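Local coordinates for OsmC family protein (PDB 5CML) that hydrolyses carboxylic esters with its alpha/beta-hydrolase domain, the part present here, which in the whole protein is joined to an OsmC domain, at residues M1-V6 and A17-L22; A32-C37 and Y59-F64; G155-D160 and I168-L173; P198-V203 and A227-S232; V222-A227 and A237-E242. One frame throughout, in Å; residues are numbered along the deposited sequence.

Contact 1: M1-V6 and A17-L22; sequences MQIKTV and AARLDL
Arg19 and Thr5 face each other across a non-hydrogen-bonded pair; with CG of Arg19 (chi1 -63°) and OG1 of Thr5 (chi1 -64°) each anti to its own carbonyl carbon, bends at chi2 and chi3 carry the guanidinium back to the threonine. Its NH1 donates to Thr5 OG1 at 2.7 Å, a bent bond with the hydroxyl tilted from the guanidinium plane. Ile3 CG2 sits over the centre of one guanidinium face, 3.5 Å from Arg19 CZ, and the two side chains cross at about a right angle. The same methyl touches Asp21 OD1 at 3.3 Å, Ile3 and Asp21 lying side by side and pointing the same way, while Met1 bends at chi3 to lay CE against the Asp21 carboxylate. On the other face, Val6 CG2 packs on Ala18 CB at 3.8 Å and Val6 CG1 on Leu20 CB; nearer the chain start, the extended Lys4 passes CE by Leu22 CD1 at 3.9 Å. The antiparallel backbones hold this register with paired bonds at Gln2–Leu22, Lys4–Leu20 and Val6–Ala18, among them Leu20 N to Lys4 O at 2.7 Å. Together the segments form a beta hairpin at one margin of the main sheet, strand 2-9 being its outermost member in this chain. On its inner side strand 15-22 lies antiparallel to strand 59-65, where Asp21 OD2 forms a salt bridge with Arg63 and also accepts from Ser51 of helix 45-56, against which Met1 packs.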
# COMPACT_ATOMS: atom_id res chain seq x y z
N MET A 1 -8.13 0.40 20.44
CA MET A 1 -7.08 -0.17 19.55
C MET A 1 -6.03 -0.90 20.36
O MET A 1 -5.61 -0.43 21.42
CB MET A 1 -6.42 0.94 18.73
CG MET A 1 -5.25 0.54 17.87
SD MET A 1 -4.53 2.06 17.21
CE MET A 1 -3.96 1.60 15.57
N GLN A 2 -5.62 -2.08 19.89
CA GLN A 2 -4.47 -2.78 20.44
C GLN A 2 -3.47 -3.02 19.30
O GLN A 2 -3.88 -3.44 18.25
CB GLN A 2 -4.87 -4.12 21.06
CG GLN A 2 -3.68 -4.94 21.44
CD GLN A 2 -4.03 -6.19 22.23
OE1 GLN A 2 -5.15 -6.68 22.17
NE2 GLN A 2 -3.05 -6.71 22.96
N ILE A 3 -2.19 -2.77 19.52
CA ILE A 3 -1.17 -3.01 18.50
C ILE A 3 -0.30 -4.20 18.88
O ILE A 3 0.17 -4.30 20.02
CB ILE A 3 -0.28 -1.78 18.30
CG1 ILE A 3 -1.14 -0.57 17.90
CG2 ILE A 3 0.81 -2.06 17.26
CD1 ILE A 3 -0.35 0.72 17.83
N LYS A 4 -0.09 -5.09 17.91
CA LYS A 4 0.72 -6.29 18.09
C LYS A 4 1.79 -6.44 17.02
O LYS A 4 1.57 -6.12 15.87
CB LYS A 4 -0.14 -7.56 18.06
CG LYS A 4 -1.21 -7.63 19.13
CD LYS A 4 -1.87 -9.00 19.15
CE LYS A 4 -2.84 -9.13 20.30
NZ LYS A 4 -3.47 -10.46 20.29
N THR A 5 2.95 -6.97 17.41
CA THR A 5 3.97 -7.36 16.46
C THR A 5 3.68 -8.79 16.00
O THR A 5 3.33 -9.63 16.82
CB THR A 5 5.37 -7.26 17.06
OG1 THR A 5 5.65 -5.89 17.37
CG2 THR A 5 6.42 -7.76 16.07
N VAL A 6 3.76 -9.02 14.69
CA VAL A 6 3.56 -10.33 14.12
C VAL A 6 4.73 -10.69 13.25
O VAL A 6 5.46 -9.83 12.76
CB VAL A 6 2.26 -10.44 13.29
CG1 VAL A 6 1.06 -10.04 14.13
CG2 VAL A 6 2.35 -9.63 12.00
N ALA A 17 8.46 -9.31 9.31
CA ALA A 17 7.77 -8.75 10.47
C ALA A 17 6.77 -7.71 10.01
O ALA A 17 6.94 -7.07 8.97
CB ALA A 17 8.75 -8.13 11.44
N ALA A 18 5.72 -7.55 10.80
CA ALA A 18 4.71 -6.55 10.52
C ALA A 18 4.05 -6.16 11.83
O ALA A 18 4.37 -6.72 12.88
CB ALA A 18 3.68 -7.09 9.53
N ARG A 19 3.17 -5.18 11.77
CA ARG A 19 2.42 -4.73 12.93
C ARG A 19 0.94 -4.90 12.63
O ARG A 19 0.49 -4.54 11.54
CB ARG A 19 2.74 -3.26 13.26
CG ARG A 19 4.19 -3.02 13.64
CD ARG A 19 4.49 -3.46 15.05
NE ARG A 19 4.39 -2.33 15.97
CZ ARG A 19 4.33 -2.42 17.29
NH1 ARG A 19 4.34 -3.61 17.89
NH2 ARG A 19 4.24 -1.32 18.03
N LEU A 20 0.21 -5.48 13.58
CA LEU A 20 -1.21 -5.72 13.44
C LEU A 20 -1.96 -4.84 14.44
O LEU A 20 -1.77 -4.95 15.64
CB LEU A 20 -1.53 -7.20 13.68
CG LEU A 20 -3.00 -7.58 13.63
CD1 LEU A 20 -3.58 -7.31 12.25
CD2 LEU A 20 -3.18 -9.03 14.03
N ASP A 21 -2.79 -3.94 13.91
CA ASP A 21 -3.56 -3.01 14.72
C ASP A 21 -4.99 -3.50 14.78
O ASP A 21 -5.63 -3.71 13.74
CB ASP A 21 -3.52 -1.60 14.09
CG ASP A 21 -2.11 -1.01 14.03
OD1 ASP A 21 -1.20 -1.49 14.72
OD2 ASP A 21 -1.91 -0.03 13.28
N LEU A 22 -5.47 -3.78 15.99
CA LEU A 22 -6.77 -4.40 16.19
C LEU A 22 -7.77 -3.41 16.77
O LEU A 22 -7.40 -2.57 17.59
CB LEU A 22 -6.62 -5.60 17.14
CG LEU A 22 -5.74 -6.73 16.59
CD1 LEU A 22 -5.33 -7.64 17.70
CD2 LEU A 22 -6.46 -7.53 15.51

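Contact 2: A32-C37 and Y59-F64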
# COMPACT_ATOMS: atom_id res chain seq x y z
N ALA A 32 -7.50 -5.37 6.83
CA ALA A 32 -6.89 -4.64 5.73
C ALA A 32 -5.41 -4.91 5.74
O ALA A 32 -4.79 -4.94 6.80
CB ALA A 32 -7.15 -3.14 5.85
N LEU A 33 -4.83 -5.10 4.56
CA LEU A 33 -3.39 -5.14 4.39
C LEU A 33 -2.98 -3.77 3.90
O LEU A 33 -3.55 -3.27 2.93
CB LEU A 33 -2.95 -6.22 3.38
CG LEU A 33 -1.47 -6.21 2.99
CD1 LEU A 33 -0.63 -6.50 4.23
CD2 LEU A 33 -1.14 -7.21 1.86
N PHE A 34 -2.03 -3.16 4.59
CA PHE A 34 -1.60 -1.80 4.30
C PHE A 34 -0.11 -1.80 4.01
O PHE A 34 0.71 -1.80 4.93
CB PHE A 34 -1.95 -0.89 5.49
CG PHE A 34 -1.70 0.58 5.28
CD1 PHE A 34 -1.33 1.11 4.05
CD2 PHE A 34 -1.85 1.45 6.35
CE1 PHE A 34 -1.11 2.49 3.90
CE2 PHE A 34 -1.64 2.82 6.22
CZ PHE A 34 -1.27 3.34 4.98
N ALA A 35 0.23 -1.82 2.72
CA ALA A 35 1.62 -1.80 2.28
C ALA A 35 2.04 -0.37 2.05
O ALA A 35 1.44 0.32 1.24
CB ALA A 35 1.78 -2.60 1.04
N HIS A 36 3.05 0.10 2.75
CA HIS A 36 3.34 1.53 2.75
C HIS A 36 4.82 1.84 2.78
O HIS A 36 5.66 0.97 3.11
CB HIS A 36 2.67 2.18 3.96
CG HIS A 36 3.32 1.79 5.24
ND1 HIS A 36 4.39 2.49 5.77
CD2 HIS A 36 3.11 0.74 6.08
CE1 HIS A 36 4.79 1.89 6.88
NE2 HIS A 36 4.03 0.83 7.09
N CYS A 37 5.15 3.10 2.49
CA CYS A 37 6.53 3.55 2.48
C CYS A 37 6.75 4.70 3.47
O CYS A 37 7.67 5.49 3.30
CB CYS A 37 6.93 4.00 1.07
SG CYS A 37 6.86 2.61 -0.14
N TYR A 59 -12.00 -1.61 11.82
CA TYR A 59 -11.10 -2.42 10.99
C TYR A 59 -9.92 -2.95 11.79
O TYR A 59 -9.50 -2.33 12.77
CB TYR A 59 -10.54 -1.60 9.83
CG TYR A 59 -11.53 -1.14 8.80
CD1 TYR A 59 -12.25 0.03 8.98
CD2 TYR A 59 -11.70 -1.84 7.61
CE1 TYR A 59 -13.14 0.48 8.01
CE2 TYR A 59 -12.58 -1.41 6.64
CZ TYR A 59 -13.30 -0.24 6.85
OH TYR A 59 -14.19 0.20 5.90
N ALA A 60 -9.39 -4.09 11.35
CA ALA A 60 -8.06 -4.51 11.76
C ALA A 60 -7.14 -4.21 10.61
O ALA A 60 -7.52 -4.39 9.46
CB ALA A 60 -8.03 -6.01 12.15
N VAL A 61 -5.92 -3.78 10.92
CA VAL A 61 -4.98 -3.33 9.88
C VAL A 61 -3.61 -4.00 10.07
O VAL A 61 -2.99 -3.85 11.13
CB VAL A 61 -4.78 -1.79 9.91
CG1 VAL A 61 -3.87 -1.35 8.79
CG2 VAL A 61 -6.11 -1.03 9.79
N LEU A 62 -3.16 -4.71 9.04
CA LEU A 62 -1.80 -5.25 9.02
C LEU A 62 -0.92 -4.28 8.24
O LEU A 62 -1.03 -4.16 7.01
CB LEU A 62 -1.75 -6.65 8.40
CG LEU A 62 -0.39 -7.35 8.44
CD1 LEU A 62 0.02 -7.70 9.88
CD2 LEU A 62 -0.40 -8.60 7.60
N ARG A 63 -0.04 -3.60 8.96
CA ARG A 63 0.89 -2.67 8.35
C ARG A 63 2.12 -3.42 7.90
O ARG A 63 2.80 -4.06 8.70
CB ARG A 63 1.28 -1.59 9.33
CG ARG A 63 0.15 -0.66 9.65
CD ARG A 63 0.60 0.43 10.56
NE ARG A 63 0.53 0.06 11.98
CZ ARG A 63 1.53 0.17 12.84
NH1 ARG A 63 2.74 0.58 12.44
NH2 ARG A 63 1.32 -0.15 14.11
N PHE A 64 2.38 -3.34 6.60
CA PHE A 64 3.52 -4.01 6.02
C PHE A 64 4.46 -2.95 5.48
O PHE A 64 4.09 -2.17 4.60
CB PHE A 64 3.09 -4.97 4.93
CG PHE A 64 4.22 -5.67 4.27
CD1 PHE A 64 4.75 -6.82 4.83
CD2 PHE A 64 4.79 -5.17 3.11
CE1 PHE A 64 5.80 -7.48 4.23
CE2 PHE A 64 5.85 -5.82 2.50
CZ PHE A 64 6.35 -6.97 3.07
O HOH W 1 4.38 0.05 10.01
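Ala32 N to Ala60 O, Leu62 N to Ala32 O, Phe34 N to Leu62 O, Phe64 N to Phe34 O and His36 N to Phe64 O join two parallel strands whose axes come within 4.7 Å and are inclined by 29°. On one face, Leu33 CD1 reaches across to Leu62 CD2 at 4.0 Å and also touches Phe64 CB, the two leucines meeting obliquely. The opposite face carries Phe34, whose CB meets Val61 CG1 at 3.8 Å; that methyl lies at the edge of the phenylalanine ring. With CG of His36 between its backbone N and carbonyl carbon (chi1 70°), the imidazole turns back toward the neighbouring strand, bringing CD2 within 3.4 Å of Phe64 O. A water bridges the polar ends, lying 3.0 Å from His36 NE2 and accepting from Arg63 NH1 at 3.0 Å. His36 ND1 is bonded to Phe38 N, and the arginine is anchored by its salt bridge to Asp21, so both groups are held from more than one direction. Helices 45-56 and 85-98 pack on the two faces, and strand 104-108 flanks strand 30-36. Strand 30-36, helix 45-56 and strand 59-65 make a beta-alpha-beta crossover, the repeating unit of the parallel core in the alpha/beta-hydrolase fold.

Contact 3: G155-D160 and I168-L173; sequences GEAVVD and IKKQFL
Gly155 O takes the backbone N-H of Lys170 at 2.7 Å, closing the open end of a beta hairpin formed by strands 156-159 and 166-169, just where the second strand turns into helix 170-179. A water donating to the same oxygen and accepting from Gln171 N adds a second link to the first turn of that helix. At Glu156 the backbone pairs with Lys169 in a non-hydrogen-bonded position, and the two side chains form a salt bridge: Lys169 bends at chi2 (-57°) and its NZ reaches Glu156 OE2 at 2.9 Å, on that oxygen's anti lone pair. The other carboxylate oxygen, OE1, forms a salt bridge with Arg167, so the glutamate is shared by two basic residues. The aliphatic chain of Lys170 meanwhile runs along the backbone of Gly155 and Glu156, with CE 2.9 Å from Glu156 O, a tight contact. Ala157 follows as a hydrogen-bonded pair with Ile168, exchanging Ala157 N to Ile168 O and Ile168 N to Ala157 O. Val159 points toward the second strand. Leu144 of strand 144-146, in the same small antiparallel sheet, touches both Val159 and Ile168, while Leu110 of helix 110-118 touches Val159 and Thr83 touches Ile168. The valine and isoleucine side chains cross at about a right angle, Val159 CG2 meeting Ile168 CG1 at 3.7 Å.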
# COMPACT_ATOMS: atom_id res chain seq x y z
N GLY A 155 20.75 -8.14 -7.73
CA GLY A 155 19.43 -7.89 -8.27
C GLY A 155 18.55 -6.98 -7.43
O GLY A 155 17.34 -7.22 -7.33
N GLU A 156 19.15 -5.96 -6.83
CA GLU A 156 18.38 -4.99 -6.04
C GLU A 156 18.51 -3.57 -6.61
O GLU A 156 19.33 -3.32 -7.49
CB GLU A 156 18.80 -5.04 -4.56
CG GLU A 156 18.63 -6.46 -3.99
CD GLU A 156 18.72 -6.54 -2.47
OE1 GLU A 156 19.02 -5.52 -1.82
OE2 GLU A 156 18.50 -7.64 -1.91
N ALA A 157 17.67 -2.67 -6.13
CA ALA A 157 17.67 -1.28 -6.59
C ALA A 157 17.53 -0.35 -5.40
O ALA A 157 16.97 -0.76 -4.37
CB ALA A 157 16.54 -1.06 -7.60
N VAL A 158 18.03 0.89 -5.53
CA VAL A 158 17.89 1.90 -4.47
C VAL A 158 16.78 2.91 -4.82
O VAL A 158 16.78 3.50 -5.89
CB VAL A 158 19.21 2.64 -4.21
CG1 VAL A 158 19.05 3.75 -3.16
CG2 VAL A 158 20.30 1.67 -3.77
N VAL A 159 15.86 3.11 -3.87
CA VAL A 159 14.68 3.94 -4.06
C VAL A 159 14.84 5.24 -3.27
O VAL A 159 15.28 5.22 -2.12
CB VAL A 159 13.40 3.23 -3.58
CG1 VAL A 159 12.16 4.07 -3.88
CG2 VAL A 159 13.27 1.85 -4.21
N ASP A 160 14.42 6.34 -3.88
CA ASP A 160 14.44 7.65 -3.24
C ASP A 160 13.04 8.26 -3.33
O ASP A 160 12.56 8.56 -4.43
CB ASP A 160 15.49 8.53 -3.91
CG ASP A 160 15.56 9.95 -3.35
OD1 ASP A 160 14.95 10.26 -2.30
OD2 ASP A 160 16.26 10.76 -3.98
N ILE A 168 15.13 -2.28 -2.86
CA ILE A 168 14.12 -3.28 -3.23
C ILE A 168 14.67 -4.20 -4.32
O ILE A 168 15.67 -3.88 -4.97
CB ILE A 168 12.81 -2.62 -3.73
CG1 ILE A 168 13.07 -1.78 -4.98
CG2 ILE A 168 12.19 -1.81 -2.62
CD1 ILE A 168 11.78 -1.41 -5.72
N LYS A 169 14.03 -5.35 -4.53
CA LYS A 169 14.43 -6.24 -5.62
C LYS A 169 14.17 -5.63 -7.02
O LYS A 169 13.12 -5.03 -7.26
CB LYS A 169 13.68 -7.57 -5.49
CG LYS A 169 13.91 -8.30 -4.17
CD LYS A 169 15.40 -8.56 -3.94
CE LYS A 169 15.64 -9.70 -2.97
NZ LYS A 169 17.10 -10.03 -2.87
N LYS A 170 15.14 -5.78 -7.92
CA LYS A 170 14.92 -5.40 -9.33
C LYS A 170 13.74 -6.18 -9.91
O LYS A 170 13.06 -5.70 -10.82
CB LYS A 170 16.16 -5.65 -10.18
CG LYS A 170 17.34 -4.73 -9.86
CD LYS A 170 18.57 -5.11 -10.70
CE LYS A 170 19.86 -4.58 -10.10
NZ LYS A 170 21.07 -4.96 -10.90
N GLN A 171 13.50 -7.37 -9.36
CA GLN A 171 12.37 -8.20 -9.75
C GLN A 171 11.05 -7.43 -9.63
O GLN A 171 10.13 -7.65 -10.42
CB GLN A 171 12.33 -9.48 -8.89
CG GLN A 171 11.15 -10.42 -9.17
CD GLN A 171 11.02 -11.55 -8.15
OE1 GLN A 171 11.37 -11.39 -6.98
NE2 GLN A 171 10.51 -12.69 -8.60
N PHE A 172 10.96 -6.51 -8.67
CA PHE A 172 9.74 -5.74 -8.49
C PHE A 172 9.37 -4.96 -9.77
O PHE A 172 8.27 -5.12 -10.28
CB PHE A 172 9.87 -4.76 -7.31
CG PHE A 172 8.70 -3.83 -7.17
CD1 PHE A 172 7.47 -4.30 -6.73
CD2 PHE A 172 8.82 -2.49 -7.49
CE1 PHE A 172 6.39 -3.45 -6.62
CE2 PHE A 172 7.74 -1.63 -7.37
CZ PHE A 172 6.52 -2.11 -6.93
N LEU A 173 10.28 -4.13 -10.27
CA LEU A 173 9.94 -3.33 -11.43
C LEU A 173 9.80 -4.21 -12.65
O LEU A 173 8.91 -3.98 -13.46
CB LEU A 173 10.97 -2.24 -11.71
CG LEU A 173 10.62 -1.32 -12.90
CD1 LEU A 173 9.16 -0.84 -12.94
CD2 LEU A 173 11.51 -0.11 -12.89
O HOH W 2 15.48 -9.24 -7.99

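Contact 4: P198-V203 and A227-S232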
# COMPACT_ATOMS: atom_id res chain seq x y z
N PRO A 198 -2.11 17.13 -5.20
CA PRO A 198 -1.71 17.86 -6.42
C PRO A 198 -0.31 18.43 -6.27
O PRO A 198 0.33 18.66 -7.28
CB PRO A 198 -2.78 18.96 -6.55
CG PRO A 198 -3.52 18.98 -5.31
CD PRO A 198 -3.35 17.67 -4.62
N THR A 199 0.15 18.62 -5.04
CA THR A 199 1.47 19.21 -4.80
C THR A 199 2.55 18.15 -4.51
O THR A 199 3.64 18.48 -4.07
CB THR A 199 1.43 20.24 -3.64
OG1 THR A 199 0.99 19.61 -2.43
CG2 THR A 199 0.46 21.36 -3.96
N ASP A 200 2.24 16.88 -4.79
CA ASP A 200 3.20 15.80 -4.64
C ASP A 200 4.41 16.03 -5.54
O ASP A 200 4.27 16.17 -6.75
CB ASP A 200 2.52 14.45 -4.94
CG ASP A 200 3.33 13.22 -4.48
OD1 ASP A 200 4.58 13.21 -4.56
OD2 ASP A 200 2.69 12.23 -4.04
N GLN A 201 5.60 16.08 -4.93
CA GLN A 201 6.85 16.36 -5.65
C GLN A 201 7.59 15.11 -6.09
O GLN A 201 8.60 15.19 -6.83
CB GLN A 201 7.77 17.20 -4.78
CG GLN A 201 7.27 18.60 -4.51
CD GLN A 201 8.09 19.31 -3.45
OE1 GLN A 201 7.61 19.57 -2.34
NE2 GLN A 201 9.34 19.60 -3.77
N ILE A 202 7.12 13.95 -5.63
CA ILE A 202 7.82 12.69 -5.80
C ILE A 202 7.14 11.87 -6.88
O ILE A 202 7.78 11.35 -7.78
CB ILE A 202 7.85 11.90 -4.48
CG1 ILE A 202 8.48 12.75 -3.37
CG2 ILE A 202 8.60 10.57 -4.62
CD1 ILE A 202 9.93 13.15 -3.59
N VAL A 203 5.83 11.71 -6.73
CA VAL A 203 4.98 11.06 -7.71
C VAL A 203 3.93 12.07 -8.13
O VAL A 203 3.04 12.42 -7.34
CB VAL A 203 4.31 9.78 -7.16
CG1 VAL A 203 3.39 9.19 -8.19
CG2 VAL A 203 5.37 8.75 -6.70
N ALA A 227 -0.77 18.37 0.78
CA ALA A 227 0.01 17.32 1.42
C ALA A 227 1.26 16.97 0.61
O ALA A 227 1.31 17.16 -0.62
CB ALA A 227 -0.84 16.09 1.62
N ASP A 228 2.28 16.48 1.31
CA ASP A 228 3.43 15.94 0.61
C ASP A 228 3.30 14.42 0.47
O ASP A 228 2.36 13.81 0.97
CB ASP A 228 4.73 16.35 1.30
CG ASP A 228 4.84 15.90 2.74
OD1 ASP A 228 3.99 15.13 3.21
OD2 ASP A 228 5.79 16.35 3.41
N HIS A 229 4.21 13.85 -0.29
CA HIS A 229 4.15 12.44 -0.64
C HIS A 229 4.11 11.52 0.58
O HIS A 229 3.42 10.49 0.57
CB HIS A 229 5.36 12.11 -1.52
CG HIS A 229 5.35 10.73 -2.09
ND1 HIS A 229 4.40 10.31 -2.99
CD2 HIS A 229 6.15 9.66 -1.85
CE1 HIS A 229 4.62 9.04 -3.30
NE2 HIS A 229 5.68 8.62 -2.63
N LEU A 230 4.83 11.89 1.62
CA LEU A 230 4.93 11.07 2.83
C LEU A 230 3.97 11.49 3.96
O LEU A 230 4.05 10.97 5.07
CB LEU A 230 6.37 11.10 3.31
CG LEU A 230 7.39 10.53 2.32
CD1 LEU A 230 8.80 10.65 2.88
CD2 LEU A 230 7.07 9.09 1.95
N LEU A 231 3.04 12.39 3.67
CA LEU A 231 2.02 12.85 4.63
C LEU A 231 2.63 13.28 5.96
O LEU A 231 2.25 12.79 7.03
CB LEU A 231 0.97 11.77 4.85
CG LEU A 231 0.22 11.32 3.59
CD1 LEU A 231 -0.80 10.25 3.96
CD2 LEU A 231 -0.46 12.47 2.89
N SER A 232 3.54 14.24 5.89
CA SER A 232 4.22 14.73 7.07
C SER A 232 3.32 15.58 7.98
O SER A 232 3.67 15.82 9.14
CB SER A 232 5.46 15.54 6.67
OG SER A 232 5.10 16.75 6.05
O HOH W 3 5.97 15.78 -1.90
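The acid and the histidine of a probable Ser-His-Asp catalytic triad meet here, in the two loops that follow strands 192-196 and 219-223, as expected of a serine esterase with the alpha/beta-hydrolase fold. His229 ND1 donates to Asp200 OD2 at 2.8 Å along a nearly straight path (165°), on the syn lone pair of that oxygen. The oxygen lies in the imidazole plane, although carboxylate and ring are turned 56° from each other. Asp200 swings CG anti to its backbone N (chi1 -166°), which brings the carboxylate across to the histidine. Its second oxygen, OD1, is gripped by two backbone groups, Ile202 N at 2.9 Å and Val203 N at 2.9 Å. The first closes an Asx turn and comes nearly along the C-O bond; the second comes from above the carboxylate plane. Ile202 CB covers one face of the imidazole, 3.9 Å from its centroid in a CH-pi contact offset toward the rim, and Val203 CG2 packs obliquely on CE1 of His229 at 3.5 Å. A water accepting from both Gln201 N and His229 N also ties the loops together. On its far side the ring bonds through NE2 to Ser109 OG, the likely nucleophile. With ND1 committed to the aspartate and OD1 fixed by two amides, the imidazole is restrained in rotation and NE2 is directed at the serine, consistent with a charge relay.

Contact 5: V222-A227 and A237-E242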
# COMPACT_ATOMS: atom_id res chain seq x y z
N VAL A 222 -9.79 11.22 -4.32
CA VAL A 222 -9.82 12.26 -3.30
C VAL A 222 -8.51 13.03 -3.31
O VAL A 222 -7.41 12.46 -3.21
CB VAL A 222 -10.09 11.64 -1.90
CG1 VAL A 222 -9.87 12.67 -0.75
CG2 VAL A 222 -11.50 11.11 -1.89
N SER A 223 -8.64 14.34 -3.45
CA SER A 223 -7.51 15.24 -3.45
C SER A 223 -6.93 15.48 -2.05
O SER A 223 -7.68 15.75 -1.09
CB SER A 223 -7.92 16.58 -4.07
OG SER A 223 -6.87 17.51 -4.01
N LEU A 224 -5.61 15.41 -1.94
CA LEU A 224 -4.93 15.72 -0.66
C LEU A 224 -4.39 17.16 -0.58
O LEU A 224 -3.55 17.47 0.26
CB LEU A 224 -3.78 14.72 -0.43
CG LEU A 224 -4.21 13.26 -0.36
CD1 LEU A 224 -3.03 12.32 -0.05
CD2 LEU A 224 -5.30 13.10 0.68
N ASP A 225 -4.90 18.03 -1.44
CA ASP A 225 -4.63 19.49 -1.39
C ASP A 225 -3.13 19.83 -1.32
O ASP A 225 -2.44 19.76 -2.35
CB ASP A 225 -5.40 20.10 -0.22
CG ASP A 225 -5.42 21.60 -0.24
OD1 ASP A 225 -4.99 22.21 -1.27
OD2 ASP A 225 -5.90 22.18 0.76
N GLN A 226 -2.61 20.18 -0.15
CA GLN A 226 -1.21 20.63 -0.01
C GLN A 226 -0.30 19.59 0.66
O GLN A 226 0.81 19.90 1.09
CB GLN A 226 -1.15 21.93 0.81
CG GLN A 226 -1.90 23.12 0.22
CD GLN A 226 -1.32 23.59 -1.09
OE1 GLN A 226 -2.03 23.72 -2.09
NE2 GLN A 226 -0.03 23.88 -1.11
N ALA A 227 -0.77 18.37 0.78
CA ALA A 227 0.01 17.32 1.42
C ALA A 227 1.26 16.97 0.61
O ALA A 227 1.31 17.16 -0.62
CB ALA A 227 -0.84 16.09 1.62
N ALA A 237 -2.90 12.72 7.21
CA ALA A 237 -2.97 11.28 7.48
C ALA A 237 -4.32 10.88 8.12
O ALA A 237 -4.92 9.88 7.76
CB ALA A 237 -1.80 10.85 8.38
N ALA A 238 -4.81 11.69 9.06
CA ALA A 238 -6.09 11.39 9.71
C ALA A 238 -7.24 11.42 8.71
O ALA A 238 -8.15 10.61 8.76
CB ALA A 238 -6.36 12.37 10.86
N PHE A 239 -7.20 12.42 7.84
CA PHE A 239 -8.15 12.61 6.75
C PHE A 239 -8.19 11.37 5.85
O PHE A 239 -9.26 10.82 5.56
CB PHE A 239 -7.72 13.87 6.01
CG PHE A 239 -8.41 14.15 4.70
CD1 PHE A 239 -9.78 14.39 4.65
CD2 PHE A 239 -7.67 14.29 3.55
CE1 PHE A 239 -10.39 14.75 3.45
CE2 PHE A 239 -8.28 14.64 2.34
CZ PHE A 239 -9.64 14.87 2.29
N VAL A 240 -7.02 10.91 5.42
CA VAL A 240 -6.94 9.74 4.56
C VAL A 240 -7.57 8.54 5.27
O VAL A 240 -8.43 7.87 4.72
CB VAL A 240 -5.49 9.43 4.15
CG1 VAL A 240 -5.40 8.05 3.45
CG2 VAL A 240 -4.98 10.51 3.22
N GLY A 241 -7.18 8.30 6.51
CA GLY A 241 -7.68 7.14 7.25
C GLY A 241 -9.20 7.18 7.45
O GLY A 241 -9.88 6.18 7.27
N GLU A 242 -9.74 8.34 7.80
CA GLU A 242 -11.18 8.46 8.09
C GLU A 242 -12.01 8.30 6.82
O GLU A 242 -13.02 7.60 6.80
CB GLU A 242 -11.49 9.81 8.79
CG GLU A 242 -10.87 9.90 10.17
CD GLU A 242 -11.19 11.17 10.93
OE1 GLU A 242 -12.00 11.99 10.45
OE2 GLU A 242 -10.67 11.32 12.06
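Phe239 and Val222 approach from opposite directions, the phenylalanine from helix 234-252 and the valine from the end of strand 219-223. CG of Phe239 is anti to its backbone N (chi1 170°), which extends the ring away from the helix until CZ meets Val222 CG1 at 3.8 Å. Ser223 O lies in the plane of the ring, at its edge, 3.7 Å from Phe239 CE2. The aromatic C-H border, with its slight positive character, is thus turned to a carbonyl oxygen. Leu224 CD2 is the shared point of the contact: it touches Phe239 CE2 at 3.7 Å, near the ring plane, and Val240 CG2 at 3.6 Å. The leucine passes the phenylalanine obliquely but crosses the valine at about a right angle; one methyl thus touches two consecutive helix residues. Apart from the carbonyl at the ring edge the packing is apolar, with small buried area. Just beyond, the chain reverses: Ala227 N returns to Leu224 O in a type II' beta turn, and Ser223 OG accepts a long bond from Asp225 N at 3.3 Å, an ST turn. Phe195 of strand 192-196 and Ile131 of strand 127-131 both touch Leu224 and Val240 from the sheet, while Ala237 rests on helix 45-56. A C-terminal helix packed against the outermost strand at the parallel end of the mixed sheet, with the loop bearing the probable catalytic histidine between them, is characteristic of the alpha/beta-hydrolase fold.

In the fold
Contacts 1, 2 and 5 all reach the eight-stranded main sheet: the hairpin of contact 1 forms one margin, contact 2 lies further in, and contact 5 belongs to the other margin. Contacts 1 and 2 have centres about 10 Å apart and are joined through the backbone, Asp21 N lying 2.8 Å from Val61 O in a probable hydrogen bond. Contact 4, with two members of the probable triad, shares Ala227 with contact 5, about 11 Å away between centres. It also touches contact 2, where Leu230 CD2 lies 3.9 Å from Cys37 O. Contact 3 belongs to the separate small sheet; its nearest atoms come within about 4 Å of contact 4 and stay about 15 Å from contact 5.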